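Local coordinates for protein probable porin (Pseudomonas aeruginosa, PDB 4FT6) that probably forms a beta-barrel channel of the OprD porin family that lets small solutes cross the outer membrane, at residues 161-175 and 275-287. Numbering follows the deposited sequence.
Sequences QRNSSDHQDLSVDGR and GDDGMLYIAGTST. With DMU (decyl-beta-D-maltopyranoside), chain F.
Asp173 meets 275-287 in two ways at once: its CB lies over one face of the Tyr281 ring in a CH-pi contact, 3.8 Å from the ring centroid, while its carboxylate accepts a backbone N-H further along. With CG anti to the backbone N (chi1 -166°), the side chain runs alongside Tyr281, carboxylate and ring planes only 11° apart. Asp173 OD2 offers its anti lone pair to Gly284 N at 3.0 Å, in a nearly straight bond. Thr287 CG2 lies over the opposite face of the ring, toward the rim, and the Tyr281 hydroxyl has its main partner in Asn297. Two backbone hydrogen bonds join the segments around a single bridge of Val172 with Ile282: Asp173 N gives to Tyr281 O at 2.8 Å, and Ala283 N to Ser171 O at 2.9 Å. Both segments belong to connections between strands of the OprD-family barrel, 161-175 leading from strand 149-160 toward strand 183-192, while 275-287 lies in the loop between strands 264-274 and 304-313, so the contact ties together loops remote in sequence. Ile282 turns its side chain from the bridge onto Leu159 and Phe183 of the barrel strands. A type II turn, Ile282 to Thr285, brings Ala283 O to Gln161; Gln161 NE2 hydrogen-bonds to Ala283 O at 3.2 Å from above the carbonyl plane, while OE1 accepts from Gln134 and from a water shared with Arg162 N. At the other end, Arg175 NH2 makes a salt bridge with Asp277 OD1 at 2.7 Å, coming from above the carboxylate plane (46° out of it), and Leu280 CD2 sits over a face of the guanidinium. A second water joins Arg175 NH1 to the same Asp277 OD1.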
# COMPACT_ATOMS: atom_id res chain seq x y z
N GLN A 161 -7.91 6.61 7.91
CA GLN A 161 -7.49 5.21 7.89
C GLN A 161 -8.52 4.30 7.21
O GLN A 161 -9.70 4.66 7.08
CB GLN A 161 -7.17 4.69 9.30
CG GLN A 161 -6.09 5.48 10.07
CD GLN A 161 -4.69 5.39 9.42
OE1 GLN A 161 -4.52 4.91 8.29
NE2 GLN A 161 -3.68 5.87 10.15
N ARG A 162 -8.06 3.13 6.77
CA ARG A 162 -8.89 2.21 6.02
C ARG A 162 -10.18 1.79 6.74
O ARG A 162 -11.22 1.56 6.09
CB ARG A 162 -8.07 0.98 5.66
CG ARG A 162 -7.59 0.21 6.88
CD ARG A 162 -6.43 -0.63 6.52
NE ARG A 162 -5.88 -1.30 7.68
CZ ARG A 162 -4.92 -2.21 7.62
NH1 ARG A 162 -4.45 -2.55 6.43
NH2 ARG A 162 -4.47 -2.79 8.72
N ASN A 163 -10.12 1.69 8.07
CA ASN A 163 -11.29 1.27 8.85
C ASN A 163 -11.91 2.44 9.61
O ASN A 163 -12.33 2.28 10.77
CB ASN A 163 -10.88 0.19 9.85
CG ASN A 163 -9.84 0.70 10.82
OD1 ASN A 163 -9.14 1.67 10.49
ND2 ASN A 163 -9.77 0.11 12.01
N SER A 164 -11.96 3.61 8.99
CA SER A 164 -12.52 4.77 9.67
C SER A 164 -13.28 5.71 8.74
O SER A 164 -12.84 5.98 7.63
CB SER A 164 -11.41 5.56 10.37
OG SER A 164 -11.95 6.67 11.08
N SER A 165 -14.41 6.21 9.23
CA SER A 165 -15.11 7.26 8.53
C SER A 165 -14.32 8.56 8.65
O SER A 165 -14.35 9.42 7.77
CB SER A 165 -16.50 7.46 9.13
OG SER A 165 -17.31 6.34 8.88
N ASP A 166 -13.59 8.68 9.76
CA ASP A 166 -13.04 9.97 10.17
C ASP A 166 -11.67 10.26 9.57
O ASP A 166 -11.00 9.35 9.05
CB ASP A 166 -12.95 10.04 11.69
CG ASP A 166 -14.25 9.65 12.37
OD1 ASP A 166 -15.32 9.88 11.77
OD2 ASP A 166 -14.19 9.13 13.50
N HIS A 167 -11.26 11.52 9.63
CA HIS A 167 -9.89 11.88 9.31
C HIS A 167 -9.17 12.36 10.57
O HIS A 167 -9.80 12.74 11.57
CB HIS A 167 -9.82 12.93 8.19
CG HIS A 167 -10.31 14.28 8.60
ND1 HIS A 167 -9.62 15.10 9.48
CD2 HIS A 167 -11.42 14.96 8.25
CE1 HIS A 167 -10.30 16.21 9.66
NE2 HIS A 167 -11.40 16.16 8.93
N GLN A 168 -7.84 12.34 10.52
CA GLN A 168 -6.99 12.75 11.64
C GLN A 168 -5.68 13.35 11.12
O GLN A 168 -5.25 13.04 10.01
CB GLN A 168 -6.67 11.54 12.51
CG GLN A 168 -5.86 10.47 11.79
CD GLN A 168 -5.81 9.15 12.54
OE1 GLN A 168 -6.57 8.22 12.24
NE2 GLN A 168 -4.92 9.06 13.52
N ASP A 169 -5.05 14.22 11.92
CA ASP A 169 -3.73 14.74 11.57
C ASP A 169 -2.73 13.60 11.36
O ASP A 169 -2.93 12.51 11.89
CB ASP A 169 -3.22 15.71 12.64
CG ASP A 169 -4.09 16.94 12.78
OD1 ASP A 169 -4.93 17.20 11.88
OD2 ASP A 169 -3.94 17.66 13.79
N LEU A 170 -1.67 13.85 10.59
CA LEU A 170 -0.68 12.82 10.27
C LEU A 170 0.26 12.53 11.45
O LEU A 170 0.46 13.39 12.33
CB LEU A 170 0.16 13.23 9.06
CG LEU A 170 -0.45 13.31 7.66
CD1 LEU A 170 -1.86 12.76 7.64
CD2 LEU A 170 -0.40 14.74 7.13
N SER A 171 0.82 11.32 11.47
CA SER A 171 1.75 10.88 12.52
C SER A 171 2.56 9.73 11.94
O SER A 171 2.31 9.32 10.80
CB SER A 171 0.98 10.43 13.77
OG SER A 171 0.33 9.20 13.54
N VAL A 172 3.53 9.19 12.68
CA VAL A 172 4.34 8.15 12.05
C VAL A 172 4.01 6.78 12.57
O VAL A 172 3.76 6.62 13.77
CB VAL A 172 5.86 8.47 12.06
CG1 VAL A 172 6.12 9.78 12.77
CG2 VAL A 172 6.67 7.31 12.65
N ASP A 173 4.01 5.80 11.66
CA ASP A 173 3.57 4.45 11.98
C ASP A 173 4.33 3.86 13.14
O ASP A 173 5.55 3.97 13.20
CB ASP A 173 3.70 3.53 10.77
CG ASP A 173 2.94 2.24 10.95
OD1 ASP A 173 3.51 1.30 11.52
OD2 ASP A 173 1.75 2.18 10.56
N GLY A 174 3.60 3.28 14.09
CA GLY A 174 4.22 2.63 15.23
C GLY A 174 4.61 3.56 16.36
O GLY A 174 4.91 3.08 17.45
N ARG A 175 4.61 4.87 16.12
CA ARG A 175 5.00 5.82 17.17
C ARG A 175 3.82 6.57 17.78
O ARG A 175 3.57 6.51 18.98
CB ARG A 175 6.03 6.84 16.66
CG ARG A 175 7.25 6.24 15.97
CD ARG A 175 8.15 5.47 16.91
NE ARG A 175 9.35 4.95 16.24
CZ ARG A 175 10.57 5.48 16.37
NH1 ARG A 175 10.76 6.53 17.14
NH2 ARG A 175 11.61 4.94 15.73
N GLY A 275 20.78 2.06 11.22
CA GLY A 275 20.63 3.18 12.14
C GLY A 275 19.91 2.82 13.42
O GLY A 275 19.47 1.68 13.61
N ASP A 276 19.78 3.80 14.31
CA ASP A 276 19.14 3.60 15.61
C ASP A 276 17.66 3.29 15.51
O ASP A 276 17.07 2.76 16.44
CB ASP A 276 19.35 4.82 16.49
CG ASP A 276 20.68 4.80 17.19
OD1 ASP A 276 21.09 3.70 17.64
OD2 ASP A 276 21.33 5.86 17.28
N ASP A 277 17.05 3.63 14.38
CA ASP A 277 15.62 3.46 14.19
C ASP A 277 15.36 2.59 12.97
O ASP A 277 16.17 2.57 12.03
CB ASP A 277 14.92 4.81 13.98
CG ASP A 277 14.99 5.69 15.20
OD1 ASP A 277 14.28 5.39 16.20
OD2 ASP A 277 15.72 6.71 15.17
N GLY A 278 14.25 1.87 12.99
CA GLY A 278 13.82 1.12 11.82
C GLY A 278 13.12 2.05 10.84
O GLY A 278 13.12 3.28 11.03
N MET A 279 12.52 1.48 9.80
CA MET A 279 11.84 2.27 8.78
C MET A 279 10.78 3.21 9.38
O MET A 279 9.98 2.82 10.23
CB MET A 279 11.17 1.35 7.76
CG MET A 279 10.33 2.09 6.76
SD MET A 279 11.34 2.77 5.45
CE MET A 279 10.13 3.76 4.56
N LEU A 280 10.81 4.46 8.93
CA LEU A 280 9.92 5.50 9.40
C LEU A 280 8.99 5.88 8.25
O LEU A 280 9.44 6.17 7.14
CB LEU A 280 10.72 6.73 9.86
CG LEU A 280 11.59 6.48 11.10
CD1 LEU A 280 12.72 7.52 11.24
CD2 LEU A 280 10.72 6.46 12.35
N TYR A 281 7.69 5.85 8.50
CA TYR A 281 6.70 6.14 7.46
C TYR A 281 5.40 6.65 8.07
O TYR A 281 5.25 6.71 9.31
CB TYR A 281 6.47 4.92 6.55
CG TYR A 281 6.15 3.62 7.27
CD1 TYR A 281 7.13 2.88 7.93
CD2 TYR A 281 4.87 3.09 7.23
CE1 TYR A 281 6.82 1.66 8.56
CE2 TYR A 281 4.56 1.88 7.86
CZ TYR A 281 5.53 1.17 8.52
OH TYR A 281 5.18 -0.02 9.12
N ILE A 282 4.46 7.01 7.22
CA ILE A 282 3.25 7.61 7.77
C ILE A 282 2.27 6.56 8.29
O ILE A 282 2.14 5.46 7.71
CB ILE A 282 2.67 8.66 6.80
CG1 ILE A 282 3.53 9.92 6.92
CG2 ILE A 282 1.23 9.01 7.12
CD1 ILE A 282 3.44 10.76 5.75
N ALA A 283 1.65 6.85 9.42
CA ALA A 283 0.79 5.88 10.11
C ALA A 283 -0.21 5.22 9.16
O ALA A 283 -0.97 5.90 8.47
CB ALA A 283 0.04 6.56 11.26
N GLY A 284 -0.21 3.88 9.12
CA GLY A 284 -1.22 3.14 8.39
C GLY A 284 -0.90 2.97 6.92
O GLY A 284 -1.61 2.29 6.18
N THR A 285 0.19 3.58 6.50
CA THR A 285 0.53 3.63 5.09
C THR A 285 1.29 2.36 4.70
O THR A 285 1.78 1.63 5.57
CB THR A 285 1.38 4.88 4.81
OG1 THR A 285 1.15 5.36 3.49
CG2 THR A 285 2.85 4.60 5.03
N SER A 286 1.38 2.09 3.40
CA SER A 286 2.18 0.97 2.92
C SER A 286 3.56 1.50 2.51
O SER A 286 3.80 2.70 2.58
CB SER A 286 1.50 0.31 1.72
OG SER A 286 1.20 -1.05 1.99
N THR A 287 4.46 0.60 2.11
CA THR A 287 5.79 1.00 1.62
C THR A 287 6.17 0.21 0.39
O THR A 287 5.62 -0.86 0.15
CB THR A 287 6.89 0.82 2.68
OG1 THR A 287 7.05 -0.57 2.98
CG2 THR A 287 6.55 1.61 3.95
C1 DMU F . -18.06 11.82 5.83
C2 DMU F . -16.99 12.13 6.95
C3 DMU F . -17.69 12.34 8.44
C4 DMU F . -18.93 11.39 8.61
O5 DMU F . -19.75 11.49 7.48
C6 DMU F . -19.14 10.92 6.36
O7 DMU F . -16.77 12.35 9.61
O16 DMU F . -20.11 10.56 5.38
C18 DMU F . -21.29 9.93 5.82
C19 DMU F . -22.29 9.75 4.68
C22 DMU F . -21.59 9.23 3.44
C25 DMU F . -22.52 9.38 2.24
C28 DMU F . -22.76 8.01 1.62
C31 DMU F . -21.90 7.86 0.37
C34 DMU F . -21.46 6.42 0.28
C37 DMU F . -21.46 5.96 -1.16
C40 DMU F . -20.74 4.64 -1.26
C43 DMU F . -21.27 3.91 -2.46
O49 DMU F . -17.37 11.25 4.80
O55 DMU F . -15.91 13.05 6.52
C57 DMU F . -19.66 11.84 9.82
O61 DMU F . -20.02 13.17 9.60
C5 DMU F . -14.53 13.11 10.06
C7 DMU F . -14.60 13.59 11.46
C8 DMU F . -15.44 14.94 11.52
C9 DMU F . -15.71 15.47 10.03
O1 DMU F . -16.48 14.52 9.41
C10 DMU F . -15.82 13.32 9.30
O2 DMU F . -16.68 14.78 12.34
O3 DMU F . -13.51 13.74 9.39
O4 DMU F . -13.33 13.64 12.02
C11 DMU F . -16.40 16.81 9.90
O6 DMU F . -16.64 17.05 8.55
O HOH W 1 -4.97 2.75 6.54
O HOH W 2 12.99 6.66 18.33